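PDB 3ISA: putative enoyl-CoA hydratase/isomerase from Bordetella parapertussis, which probably acts on acyl-CoA thioesters as an enoyl-CoA hydratase or isomerase of the crotonase family. Local coordinates for residues V51-A57 / S99-L104; L91-A95 / D115-K121; R145-D149 / D214-D220. All blocks are in the same frame, centred on the assembly; numbering follows the deposited sequence.

Contacts 1 and 2 belong to the buried core, whereas contact 3 is partly exposed and lies farther from the centre of the chain. Contact 1 pairs two parallel strands, and contact 2 packs helix 77-95, which links those strands in sequence, against helix 112-119. They touch directly, through T101 and F56 on one side and C120 and K121 on the other. Contact 3 joins helix 144-151 to the start of helix 217-229 and reaches contact 2 through Q92, L91 and R146. The chemistry changes along this path, from backbone bonds between aliphatic faces, through leucine, valine and alanine side chains with a lysine at their border, to arginines, aspartates, a histidine and waters.

Contact 1 (V51-A57 / S99-L104); sequences VPLLVFA and SLTLAL
L53 and L100 lie side by side on one face of a parallel strand pair, CD1 of L53 resting 3.9 Å from CG of L100. Strands 53-58 and 100-105, with helix 77-95 between them in sequence, form a beta-alpha-beta crossover in the central sheet of the crotonase fold. L53 leans across to its neighbour because its first torsion (chi1 173°) turns CG away from the backbone N; its CD1 also meets CB of L102 at 4.0 Å. V55 extends this face toward L102 and L104, and such branched aliphatic residues suit its burial under helix 186-197, where A193 packs on L53 and L102. The other face carries L54, F56, T101 and A103. Here F56 sets its ring nearly parallel to that of F20, while small A103 fits beside C120, and T101 OG1 accepts from the K121 backbone N. Between the faces run backbone bonds: L54 N to L100 O, L102 N to L54 O (2.9 Å), F56 N to L102 O (2.8 Å) and L104 N to F56 O. At the polar end, L100 N reaches P52 O in a more bent bond (133°). Just before the strand, S99 offers a hydroxyl to V51 O, the 2.5 Å OG to O separation being doubtfully short.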
ATOM      1  N   VAL D  51     -12.476  25.979  12.995  1.00 20.14           N
ATOM      2  CA  VAL D  51     -11.552  27.074  13.253  1.00 21.07           C
ATOM      3  C   VAL D  51     -10.413  27.048  12.217  1.00 19.52           C
ATOM      4  O   VAL D  51      -9.757  26.012  12.020  1.00 20.90           O
ATOM      5  CB  VAL D  51     -10.995  27.013  14.703  1.00 23.31           C
ATOM      6  CG1 VAL D  51     -10.057  28.188  14.973  1.00 18.00           C
ATOM      7  CG2 VAL D  51     -12.154  26.985  15.731  1.00 20.34           C
ATOM      8  N   PRO D  52     -10.200  28.168  11.519  1.00 20.17           N
ATOM      9  CA  PRO D  52      -9.189  28.181  10.441  1.00 19.89           C
ATOM     10  C   PRO D  52      -7.760  27.923  10.913  1.00 17.00           C
ATOM     11  O   PRO D  52      -7.015  27.152  10.266  1.00 19.04           O
ATOM     12  CB  PRO D  52      -9.324  29.588   9.850  1.00 18.63           C
ATOM     13  CG  PRO D  52     -10.730  30.029  10.219  1.00 21.07           C
ATOM     14  CD  PRO D  52     -10.916  29.459  11.611  1.00 21.58           C
ATOM     15  N   LEU D  53      -7.389  28.532  12.039  1.00 16.83           N
ATOM     16  CA  LEU D  53      -6.026  28.439  12.554  1.00 17.45           C
ATOM     17  C   LEU D  53      -5.999  28.038  14.032  1.00 20.13           C
ATOM     18  O   LEU D  53      -6.679  28.656  14.874  1.00 19.90           O
ATOM     19  CB  LEU D  53      -5.305  29.784  12.391  1.00 16.73           C
ATOM     20  CG  LEU D  53      -3.916  29.878  13.034  1.00 15.67           C
ATOM     21  CD1 LEU D  53      -2.880  29.038  12.256  1.00 20.51           C
ATOM     22  CD2 LEU D  53      -3.452  31.336  13.125  1.00 16.62           C
ATOM     23  N   LEU D  54      -5.223  27.010  14.345  1.00 17.40           N
ATOM     24  CA  LEU D  54      -4.908  26.671  15.735  1.00 14.67           C
ATOM     25  C   LEU D  54      -3.492  27.096  16.035  1.00 20.93           C
ATOM     26  O   LEU D  54      -2.541  26.687  15.337  1.00 18.84           O
ATOM     27  CB  LEU D  54      -5.028  25.158  15.982  1.00 20.13           C
ATOM     28  CG  LEU D  54      -6.284  24.477  15.441  1.00 20.70           C
ATOM     29  CD1 LEU D  54      -6.333  22.989  15.837  1.00 20.52           C
ATOM     30  CD2 LEU D  54      -7.547  25.218  15.882  1.00 21.19           C
ATOM     31  N   VAL D  55      -3.347  27.908  17.077  1.00 16.77           N
ATOM     32  CA  VAL D  55      -2.032  28.353  17.539  1.00 16.46           C
ATOM     33  C   VAL D  55      -1.664  27.647  18.857  1.00 17.47           C
ATOM     34  O   VAL D  55      -2.481  27.568  19.790  1.00 20.46           O
ATOM     35  CB  VAL D  55      -1.975  29.900  17.725  1.00 22.11           C
ATOM     36  CG1 VAL D  55      -0.600  30.342  18.246  1.00 19.93           C
ATOM     37  CG2 VAL D  55      -2.337  30.616  16.426  1.00 20.45           C
ATOM     38  N   PHE D  56      -0.448  27.104  18.917  1.00 16.81           N
ATOM     39  CA  PHE D  56       0.068  26.476  20.132  1.00 16.52           C
ATOM     40  C   PHE D  56       1.275  27.219  20.712  1.00 20.80           C
ATOM     41  O   PHE D  56       2.271  27.449  20.026  1.00 20.30           O
ATOM     42  CB  PHE D  56       0.436  25.018  19.864  1.00 16.70           C
ATOM     43  CG  PHE D  56      -0.746  24.165  19.488  1.00 18.87           C
ATOM     44  CD1 PHE D  56      -1.444  23.466  20.477  1.00 21.35           C
ATOM     45  CD2 PHE D  56      -1.168  24.071  18.157  1.00 20.03           C
ATOM     46  CE1 PHE D  56      -2.537  22.688  20.151  1.00 18.97           C
ATOM     47  CE2 PHE D  56      -2.281  23.278  17.810  1.00 21.66           C
ATOM     48  CZ  PHE D  56      -2.958  22.587  18.819  1.00 17.77           C
ATOM     49  N   ALA D  57       1.182  27.560  21.995  1.00 19.79           N
ATOM     50  CA  ALA D  57       2.251  28.297  22.670  1.00 21.88           C
ATOM     51  C   ALA D  57       2.356  27.831  24.111  1.00 22.10           C
ATOM     52  O   ALA D  57       1.477  27.138  24.603  1.00 21.74           O
ATOM     53  CB  ALA D  57       1.990  29.799  22.600  1.00 24.95           C
ATOM     54  N   SER D  99      -7.662  22.360  10.233  1.00 20.00           N
ATOM     55  CA  SER D  99      -7.187  23.732  10.478  1.00 19.33           C
ATOM     56  C   SER D  99      -5.723  23.833  10.084  1.00 21.90           C
ATOM     57  O   SER D  99      -4.982  22.861  10.201  1.00 17.72           O
ATOM     58  CB  SER D  99      -7.275  24.090  11.957  1.00 22.14           C
ATOM     59  OG  SER D  99      -8.573  23.885  12.495  1.00 21.34           O
ATOM     60  N   LEU D 100      -5.289  25.014   9.646  1.00 19.20           N
ATOM     61  CA  LEU D 100      -3.851  25.311   9.633  1.00 17.07           C
ATOM     62  C   LEU D 100      -3.397  25.311  11.102  1.00 21.85           C
ATOM     63  O   LEU D 100      -4.159  25.706  11.997  1.00 20.00           O
ATOM     64  CB  LEU D 100      -3.572  26.676   9.008  1.00 17.41           C
ATOM     65  CG  LEU D 100      -2.105  27.137   8.953  1.00 20.21           C
ATOM     66  CD1 LEU D 100      -1.247  26.097   8.160  1.00 23.34           C
ATOM     67  CD2 LEU D 100      -1.994  28.515   8.340  1.00 20.23           C
ATOM     68  N   THR D 101      -2.176  24.852  11.358  1.00 16.98           N
ATOM     69  CA  THR D 101      -1.650  24.825  12.731  1.00 14.79           C
ATOM     70  C   THR D 101      -0.310  25.542  12.790  1.00 21.09           C
ATOM     71  O   THR D 101       0.518  25.405  11.876  1.00 19.00           O
ATOM     72  CB  THR D 101      -1.509  23.384  13.234  1.00 19.63           C
ATOM     73  OG1 THR D 101      -0.680  22.647  12.317  1.00 17.36           O
ATOM     74  CG2 THR D 101      -2.920  22.719  13.315  1.00 13.32           C
ATOM     75  N   LEU D 102      -0.117  26.306  13.866  1.00 20.12           N
ATOM     76  CA  LEU D 102       1.076  27.107  14.081  1.00 17.81           C
ATOM     77  C   LEU D 102       1.596  26.878  15.497  1.00 19.04           C
ATOM     78  O   LEU D 102       0.853  27.001  16.479  1.00 18.74           O
ATOM     79  CB  LEU D 102       0.767  28.604  13.851  1.00 13.59           C
ATOM     80  CG  LEU D 102       1.777  29.680  14.316  1.00 19.71           C
ATOM     81  CD1 LEU D 102       3.065  29.562  13.548  1.00 22.56           C
ATOM     82  CD2 LEU D 102       1.220  31.084  14.133  1.00 22.64           C
ATOM     83  N   ALA D 103       2.879  26.577  15.617  1.00 17.15           N
ATOM     84  CA  ALA D 103       3.475  26.409  16.931  1.00 15.28           C
ATOM     85  C   ALA D 103       4.600  27.421  17.110  1.00 19.44           C
ATOM     86  O   ALA D 103       5.324  27.722  16.166  1.00 22.39           O
ATOM     87  CB  ALA D 103       3.980  25.008  17.118  1.00 18.05           C
ATOM     88  N   LEU D 104       4.735  27.921  18.331  1.00 17.05           N
ATOM     89  CA  LEU D 104       5.702  28.953  18.651  1.00 19.71           C
ATOM     90  C   LEU D 104       6.447  28.518  19.901  1.00 22.17           C
ATOM     91  O   LEU D 104       5.875  28.501  20.999  1.00 21.76           O
ATOM     92  CB  LEU D 104       4.983  30.288  18.886  1.00 23.38           C
ATOM     93  CG  LEU D 104       4.185  30.883  17.720  1.00 18.44           C
ATOM     94  CD1 LEU D 104       3.202  31.938  18.241  1.00 25.84           C
ATOM     95  CD2 LEU D 104       5.085  31.450  16.634  1.00 22.81           C
TER

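Contact 2 (L91-A95 / D115-K121); sequences LQRVA and DLFAACK
The peptide carbonyl of A95 is the flat group that K121 meets, and the lysine comes to its edge: NZ lies in the carbonyl plane, on a lone pair of A95 O, 2.9 Å away with a C=O...N angle of 124°. The lysine chain bends at chi2 (-67°) and again at chi4, which folds the ammonium back over the ends of both helices. There NZ also makes a weak bond to A119 O (3.1 Å) and donates to a water, which lies 2.7 Å from V94 O and probably donates to it. A long, flexible cation suits this place, since carbonyls at the C-terminal end of a helix have few amide partners and would be expected to attract positive charge. The same A119 O receives a CA-H...O contact from A95 (CA to O 3.4 Å), an approach that small alanines permit.

Beyond this polar end the contact is apolar helix-helix packing, closest at the alanines, in the core of a crotonase-type fold. CG1 of V94 touches CB of A119 at 3.9 Å and also SG of C120, while its CG2 meets CD1 of L116 at 4.1 Å, the two side chains crossing at about a right angle. L91 reaches over with CD2 tight against CA of L116 (3.5 Å), and its CD1 packs on CB of D115. Helix 77-95 of the crossover and helix 112-119 run in similar directions, 24° apart. F56 of strand 53-58 touches V94 and C120, R146 of helix 144-151 packs on L91 and A95, and F117 turns to A103 on strand 100-105.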
ATOM      1  N   LEU D  91      -1.463  13.976  19.212  1.00 15.88           N
ATOM      2  CA  LEU D  91      -0.512  14.376  18.161  1.00 15.20           C
ATOM      3  C   LEU D  91      -1.089  14.106  16.760  1.00 17.38           C
ATOM      4  O   LEU D  91      -0.949  14.912  15.840  1.00 16.03           O
ATOM      5  CB  LEU D  91       0.833  13.659  18.371  1.00 10.14           C
ATOM      6  CG  LEU D  91       1.530  13.963  19.698  1.00 14.78           C
ATOM      7  CD1 LEU D  91       2.773  13.098  19.866  1.00 17.05           C
ATOM      8  CD2 LEU D  91       1.858  15.454  19.784  1.00 18.99           C
ATOM      9  N   GLN D  92      -1.778  12.978  16.622  1.00 16.22           N
ATOM     10  CA  GLN D  92      -2.378  12.630  15.349  1.00 18.12           C
ATOM     11  C   GLN D  92      -3.533  13.573  14.982  1.00 19.37           C
ATOM     12  O   GLN D  92      -3.697  13.931  13.810  1.00 18.39           O
ATOM     13  CB  GLN D  92      -2.792  11.150  15.360  1.00 18.29           C
ATOM     14  CG  GLN D  92      -1.553  10.225  15.361  1.00 12.06           C
ATOM     15  CD  GLN D  92      -1.900   8.756  15.224  1.00 18.28           C
ATOM     16  OE1 GLN D  92      -3.058   8.390  14.968  1.00 19.43           O
ATOM     17  NE2 GLN D  92      -0.892   7.903  15.373  1.00 19.14           N
ATOM     18  N   ARG D  93      -4.318  13.988  15.979  1.00 19.93           N
ATOM     19  CA  ARG D  93      -5.396  14.950  15.773  1.00 18.86           C
ATOM     20  C   ARG D  93      -4.844  16.300  15.317  1.00 16.52           C
ATOM     21  O   ARG D  93      -5.372  16.900  14.390  1.00 17.21           O
ATOM     22  CB  ARG D  93      -6.191  15.141  17.064  1.00 20.01           C
ATOM     23  CG  ARG D  93      -7.299  14.132  17.254  1.00 26.78           C
ATOM     24  CD  ARG D  93      -7.482  13.908  18.727  1.00 30.17           C
ATOM     25  NE  ARG D  93      -8.872  13.737  19.140  1.00 36.53           N
ATOM     26  CZ  ARG D  93      -9.450  12.565  19.357  1.00 31.33           C
ATOM     27  NH1 ARG D  93     -10.706  12.525  19.766  1.00 33.46           N
ATOM     28  NH2 ARG D  93      -8.778  11.436  19.174  1.00 29.71           N
ATOM     29  N   VAL D  94      -3.767  16.747  15.954  1.00 13.31           N
ATOM     30  CA  VAL D  94      -3.109  18.010  15.568  1.00 13.70           C
ATOM     31  C   VAL D  94      -2.470  17.883  14.166  1.00 13.79           C
ATOM     32  O   VAL D  94      -2.709  18.739  13.287  1.00 14.50           O
ATOM     33  CB  VAL D  94      -2.091  18.464  16.634  1.00 17.39           C
ATOM     34  CG1 VAL D  94      -1.373  19.770  16.195  1.00 15.31           C
ATOM     35  CG2 VAL D  94      -2.789  18.636  17.993  1.00 17.23           C
ATOM     36  N   ALA D  95      -1.715  16.801  13.953  1.00 14.70           N
ATOM     37  CA  ALA D  95      -1.032  16.555  12.658  1.00 18.83           C
ATOM     38  C   ALA D  95      -1.977  16.498  11.464  1.00 20.28           C
ATOM     39  O   ALA D  95      -1.673  17.060  10.401  1.00 19.10           O
ATOM     40  CB  ALA D  95      -0.180  15.306  12.714  1.00 20.20           C
ATOM     41  N   ASP D 115       7.316  16.829  20.053  1.00 16.27           N
ATOM     42  CA  ASP D 115       6.426  16.176  19.081  1.00 17.93           C
ATOM     43  C   ASP D 115       5.150  17.004  18.784  1.00 15.50           C
ATOM     44  O   ASP D 115       4.656  17.044  17.641  1.00 14.60           O
ATOM     45  CB  ASP D 115       6.046  14.786  19.585  1.00 17.36           C
ATOM     46  CG  ASP D 115       7.252  13.859  19.714  1.00 21.03           C
ATOM     47  OD1 ASP D 115       8.070  13.781  18.763  1.00 21.50           O
ATOM     48  OD2 ASP D 115       7.385  13.220  20.775  1.00 22.91           O
ATOM     49  N   LEU D 116       4.634  17.666  19.814  1.00 16.94           N
ATOM     50  CA  LEU D 116       3.467  18.523  19.649  1.00 18.24           C
ATOM     51  C   LEU D 116       3.801  19.676  18.707  1.00 18.35           C
ATOM     52  O   LEU D 116       3.030  19.988  17.794  1.00 18.55           O
ATOM     53  CB  LEU D 116       2.969  19.013  21.008  1.00 17.37           C
ATOM     54  CG  LEU D 116       1.795  20.011  20.966  1.00 18.07           C
ATOM     55  CD1 LEU D 116       0.579  19.425  20.219  1.00 15.75           C
ATOM     56  CD2 LEU D 116       1.457  20.398  22.407  1.00 15.90           C
ATOM     57  N   PHE D 117       4.963  20.282  18.940  1.00 18.38           N
ATOM     58  CA  PHE D 117       5.537  21.285  18.066  1.00 18.26           C
ATOM     59  C   PHE D 117       5.658  20.761  16.615  1.00 13.98           C
ATOM     60  O   PHE D 117       5.191  21.423  15.674  1.00 17.29           O
ATOM     61  CB  PHE D 117       6.911  21.684  18.640  1.00 19.93           C
ATOM     62  CG  PHE D 117       7.561  22.827  17.928  1.00 20.88           C
ATOM     63  CD1 PHE D 117       7.150  24.134  18.178  1.00 16.00           C
ATOM     64  CD2 PHE D 117       8.619  22.604  17.039  1.00 23.26           C
ATOM     65  CE1 PHE D 117       7.740  25.209  17.514  1.00 22.47           C
ATOM     66  CE2 PHE D 117       9.231  23.671  16.386  1.00 23.39           C
ATOM     67  CZ  PHE D 117       8.790  24.985  16.634  1.00 22.99           C
ATOM     68  N   ALA D 118       6.235  19.559  16.457  1.00 19.29           N
ATOM     69  CA  ALA D 118       6.422  18.901  15.142  1.00 20.87           C
ATOM     70  C   ALA D 118       5.115  18.655  14.386  1.00 20.20           C
ATOM     71  O   ALA D 118       5.084  18.750  13.155  1.00 18.38           O
ATOM     72  CB  ALA D 118       7.197  17.572  15.303  1.00 19.45           C
ATOM     73  N   ALA D 119       4.044  18.341  15.131  1.00 19.98           N
ATOM     74  CA  ALA D 119       2.716  18.056  14.566  1.00 18.56           C
ATOM     75  C   ALA D 119       2.094  19.286  13.888  1.00 18.97           C
ATOM     76  O   ALA D 119       1.186  19.158  13.070  1.00 16.54           O
ATOM     77  CB  ALA D 119       1.781  17.517  15.663  1.00 15.11           C
ATOM     78  N   CYS D 120       2.581  20.474  14.244  1.00 16.76           N
ATOM     79  CA  CYS D 120       2.078  21.720  13.666  1.00 18.94           C
ATOM     80  C   CYS D 120       2.773  22.046  12.354  1.00 24.17           C
ATOM     81  O   CYS D 120       3.955  21.763  12.217  1.00 21.67           O
ATOM     82  CB  CYS D 120       2.269  22.870  14.643  1.00 18.61           C
ATOM     83  SG  CYS D 120       1.254  22.671  16.111  1.00 19.84           S
ATOM     84  N   LYS D 121       2.033  22.640  11.413  1.00 16.28           N
ATOM     85  CA  LYS D 121       2.511  22.844  10.048  1.00 18.76           C
ATOM     86  C   LYS D 121       3.466  24.030   9.926  1.00 23.00           C
ATOM     87  O   LYS D 121       4.485  23.923   9.240  1.00 22.01           O
ATOM     88  CB  LYS D 121       1.338  23.010   9.089  1.00 18.10           C
ATOM     89  CG  LYS D 121       0.400  21.773   8.980  1.00 19.02           C
ATOM     90  CD  LYS D 121       1.114  20.573   8.317  1.00 26.54           C
ATOM     91  CE  LYS D 121       0.429  19.217   8.626  1.00 24.97           C
ATOM     92  NZ  LYS D 121       0.673  18.719  10.039  1.00 21.21           N
TER
HETATM   93  O   HOH W   1      -1.386  20.290  11.533  1.00 18.02           O

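Contact 3 (R145-D149 / D214-D220); sequences RRFRD and DDHDDAD
H216 swings its imidazole between its own backbone N and carbonyl carbon (chi1 35°), a torsion that lays the ring under R145 and aims NE2 at D149. CD of R145 passes over one ring face in a CH-pi contact, 4.2 Å from the H216 centroid, and the chain, extended from CG to NE, carries the guanidinium on to D220. There NH1 donates to OD1 of D220 at 3.0 Å, in the guanidinium plane and on the anti lone pair of the oxygen, while CB of A219 covers a guanidinium face. R146 NH1, salt-bridged to E88, adds only charge attraction to OD2 of D220. This R145-R146-D220 salt-bridge network ties helix 144-151 to the start of helix 217-229, near subunit interfaces: V211 of a neighbouring subunit packs on R145 and R148. At the N-cap position of helix 217-229, H216 donates from ND1 to OD2 of D220 (2.8 Å), from above the carboxylate plane, and its NE2 faces OD2 of D149, modelled as a donor at a doubtfully short 2.4 Å. R148 grips OD1 of D149 side-on, NE and NH2 (3.0 Å) reaching it from the same face of the D149 carboxylate plane. If both ring nitrogens do carry protons, which that distance leaves unproven, H216 would be cationic and might, with R148, temper the closeness of D149 and D214, whose OD2 atoms are 3.5 Å apart.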
ATOM      1  N   ARG D 145       8.249   8.713  13.003  1.00 15.83           N
ATOM      2  CA  ARG D 145       8.035   8.840  11.564  1.00 14.74           C
ATOM      3  C   ARG D 145       7.668  10.255  11.149  1.00 19.44           C
ATOM      4  O   ARG D 145       8.083  10.705  10.075  1.00 20.29           O
ATOM      5  CB  ARG D 145       6.939   7.887  11.093  1.00 14.97           C
ATOM      6  CG  ARG D 145       7.348   6.415  11.155  1.00 15.03           C
ATOM      7  CD  ARG D 145       6.382   5.591  10.325  1.00 21.43           C
ATOM      8  NE  ARG D 145       6.640   4.152  10.441  1.00 24.57           N
ATOM      9  CZ  ARG D 145       6.199   3.375  11.423  1.00 30.51           C
ATOM     10  NH1 ARG D 145       5.479   3.893  12.436  1.00 20.75           N
ATOM     11  NH2 ARG D 145       6.497   2.077  11.399  1.00 19.61           N
ATOM     12  N   ARG D 146       6.895  10.951  11.990  1.00 17.95           N
ATOM     13  CA  ARG D 146       6.568  12.364  11.715  1.00 16.20           C
ATOM     14  C   ARG D 146       7.809  13.228  11.720  1.00 15.59           C
ATOM     15  O   ARG D 146       7.963  14.108  10.851  1.00 15.18           O
ATOM     16  CB  ARG D 146       5.503  12.921  12.670  1.00 19.93           C
ATOM     17  CG  ARG D 146       4.064  12.436  12.328  1.00 18.78           C
ATOM     18  CD  ARG D 146       2.957  13.118  13.204  1.00 20.25           C
ATOM     19  NE  ARG D 146       3.249  12.945  14.628  1.00 18.27           N
ATOM     20  CZ  ARG D 146       2.873  11.905  15.375  1.00 19.58           C
ATOM     21  NH1 ARG D 146       2.111  10.929  14.882  1.00 17.75           N
ATOM     22  NH2 ARG D 146       3.236  11.862  16.646  1.00 16.05           N
ATOM     23  N   PHE D 147       8.706  12.981  12.667  1.00 15.75           N
ATOM     24  CA  PHE D 147       9.955  13.732  12.675  1.00 19.25           C
ATOM     25  C   PHE D 147      10.795  13.406  11.432  1.00 21.84           C
ATOM     26  O   PHE D 147      11.315  14.316  10.781  1.00 19.98           O
ATOM     27  CB  PHE D 147      10.715  13.517  13.976  1.00 15.61           C
ATOM     28  CG  PHE D 147      11.960  14.360  14.103  1.00 21.42           C
ATOM     29  CD1 PHE D 147      11.870  15.745  14.230  1.00 23.47           C
ATOM     30  CD2 PHE D 147      13.221  13.756  14.115  1.00 19.43           C
ATOM     31  CE1 PHE D 147      13.030  16.521  14.351  1.00 26.23           C
ATOM     32  CE2 PHE D 147      14.373  14.509  14.247  1.00 21.19           C
ATOM     33  CZ  PHE D 147      14.282  15.891  14.362  1.00 22.10           C
ATOM     34  N   ARG D 148      10.843  12.124  11.063  1.00 20.76           N
ATOM     35  CA  ARG D 148      11.478  11.673   9.825  1.00 20.12           C
ATOM     36  C   ARG D 148      10.946  12.388   8.565  1.00 21.41           C
ATOM     37  O   ARG D 148      11.731  12.862   7.743  1.00 20.48           O
ATOM     38  CB  ARG D 148      11.328  10.158   9.677  1.00 17.46           C
ATOM     39  CG  ARG D 148      11.900   9.601   8.368  1.00 20.12           C
ATOM     40  CD  ARG D 148      11.212   8.302   8.046  1.00 24.62           C
ATOM     41  NE  ARG D 148       9.802   8.495   7.713  1.00 26.48           N
ATOM     42  CZ  ARG D 148       8.938   7.493   7.577  1.00 29.31           C
ATOM     43  NH1 ARG D 148       9.345   6.233   7.749  1.00 23.93           N
ATOM     44  NH2 ARG D 148       7.671   7.744   7.263  1.00 25.84           N
ATOM     45  N   ASP D 149       9.622  12.495   8.456  1.00 18.96           N
ATOM     46  CA  ASP D 149       8.943  13.117   7.314  1.00 19.85           C
ATOM     47  C   ASP D 149       9.336  14.577   7.123  1.00 22.87           C
ATOM     48  O   ASP D 149       9.372  15.063   5.992  1.00 21.11           O
ATOM     49  CB  ASP D 149       7.430  12.995   7.461  1.00 15.96           C
ATOM     50  CG  ASP D 149       6.924  11.577   7.218  1.00 23.26           C
ATOM     51  OD1 ASP D 149       7.705  10.683   6.830  1.00 18.47           O
ATOM     52  OD2 ASP D 149       5.720  11.352   7.388  1.00 25.25           O
ATOM     53  N   ASP D 214       1.264  12.786   4.509  1.00 23.90           N
ATOM     54  CA  ASP D 214       1.682  11.376   4.505  1.00 29.27           C
ATOM     55  C   ASP D 214       1.040  10.714   5.734  1.00 24.87           C
ATOM     56  O   ASP D 214       1.536  10.867   6.855  1.00 34.68           O
ATOM     57  CB  ASP D 214       3.221  11.279   4.592  1.00 27.48           C
ATOM     58  CG  ASP D 214       3.748   9.868   4.344  1.00 34.85           C
ATOM     59  OD1 ASP D 214       2.935   8.943   4.120  1.00 31.49           O
ATOM     60  OD2 ASP D 214       4.991   9.691   4.363  1.00 34.34           O
ATOM     61  N   ASP D 215      -0.053   9.989   5.532  1.00 22.82           N
ATOM     62  CA  ASP D 215      -0.757   9.381   6.647  1.00 21.24           C
ATOM     63  C   ASP D 215      -0.163   8.000   6.982  1.00 25.83           C
ATOM     64  O   ASP D 215      -0.366   7.036   6.247  1.00 23.16           O
ATOM     65  CB  ASP D 215      -2.259   9.303   6.329  1.00 25.63           C
ATOM     66  CG  ASP D 215      -3.061   8.543   7.373  1.00 38.08           C
ATOM     67  OD1 ASP D 215      -2.550   8.281   8.483  1.00 21.60           O
ATOM     68  OD2 ASP D 215      -4.228   8.201   7.077  1.00 44.10           O
ATOM     69  N   HIS D 216       0.573   7.927   8.088  1.00 22.78           N
ATOM     70  CA  HIS D 216       0.975   6.634   8.675  1.00 21.05           C
ATOM     71  C   HIS D 216       0.536   6.550  10.146  1.00 20.80           C
ATOM     72  O   HIS D 216       1.285   6.060  11.000  1.00 17.45           O
ATOM     73  CB  HIS D 216       2.485   6.371   8.494  1.00 19.00           C
ATOM     74  CG  HIS D 216       3.322   7.606   8.581  1.00 20.15           C
ATOM     75  ND1 HIS D 216       3.562   8.257   9.771  1.00 21.27           N
ATOM     76  CD2 HIS D 216       3.940   8.334   7.622  1.00 23.01           C
ATOM     77  CE1 HIS D 216       4.291   9.335   9.541  1.00 25.39           C
ATOM     78  NE2 HIS D 216       4.540   9.400   8.247  1.00 21.47           N
ATOM     79  N   ASP D 217      -0.693   7.011  10.416  1.00 17.70           N
ATOM     80  CA  ASP D 217      -1.253   7.083  11.775  1.00 14.38           C
ATOM     81  C   ASP D 217      -1.295   5.708  12.479  1.00 15.16           C
ATOM     82  O   ASP D 217      -0.895   5.586  13.633  1.00 17.72           O
ATOM     83  CB  ASP D 217      -2.658   7.729  11.772  1.00 16.58           C
ATOM     84  CG  ASP D 217      -2.621   9.255  11.568  1.00 21.68           C
ATOM     85  OD1 ASP D 217      -1.547   9.875  11.689  1.00 19.75           O
ATOM     86  OD2 ASP D 217      -3.693   9.849  11.313  1.00 21.12           O
ATOM     87  N   ASP D 218      -1.778   4.685  11.772  1.00 16.20           N
ATOM     88  CA  ASP D 218      -1.884   3.354  12.375  1.00 17.37           C
ATOM     89  C   ASP D 218      -0.523   2.763  12.703  1.00 17.90           C
ATOM     90  O   ASP D 218      -0.320   2.270  13.806  1.00 16.19           O
ATOM     91  CB  ASP D 218      -2.684   2.414  11.483  1.00 17.27           C
ATOM     92  CG  ASP D 218      -4.180   2.675  11.557  1.00 25.68           C
ATOM     93  OD1 ASP D 218      -4.600   3.588  12.290  1.00 19.30           O
ATOM     94  OD2 ASP D 218      -4.939   1.963  10.872  1.00 20.66           O
ATOM     95  N   ALA D 219       0.415   2.866  11.767  1.00 13.69           N
ATOM     96  CA  ALA D 219       1.793   2.453  12.023  1.00 18.58           C
ATOM     97  C   ALA D 219       2.394   3.190  13.219  1.00 18.62           C
ATOM     98  O   ALA D 219       3.047   2.564  14.058  1.00 17.33           O
ATOM     99  CB  ALA D 219       2.654   2.637  10.769  1.00 17.77           C
ATOM    100  N   ASP D 220       2.182   4.512  13.283  1.00 16.04           N
ATOM    101  CA  ASP D 220       2.660   5.328  14.407  1.00 15.88           C
ATOM    102  C   ASP D 220       2.078   4.935  15.780  1.00 15.78           C
ATOM    103  O   ASP D 220       2.814   4.794  16.767  1.00 14.01           O
ATOM    104  CB  ASP D 220       2.400   6.799  14.115  1.00 17.01           C
ATOM    105  CG  ASP D 220       3.310   7.324  13.027  1.00 24.31           C
ATOM    106  OD1 ASP D 220       4.250   6.589  12.640  1.00 18.83           O
ATOM    107  OD2 ASP D 220       3.088   8.452  12.557  1.00 18.51           O
TER
HETATM  108  O   HOH W   2       6.648   6.804  14.542  1.00 18.63           O
HETATM  109  O   HOH W   3       5.195   0.274  13.247  1.00 23.57           O
HETATM  110  O   HOH W   4       5.150   9.672  14.056  1.00 16.79           O
HETATM  111  O   HOH W   5       1.113  10.214  12.216  1.00 30.05           O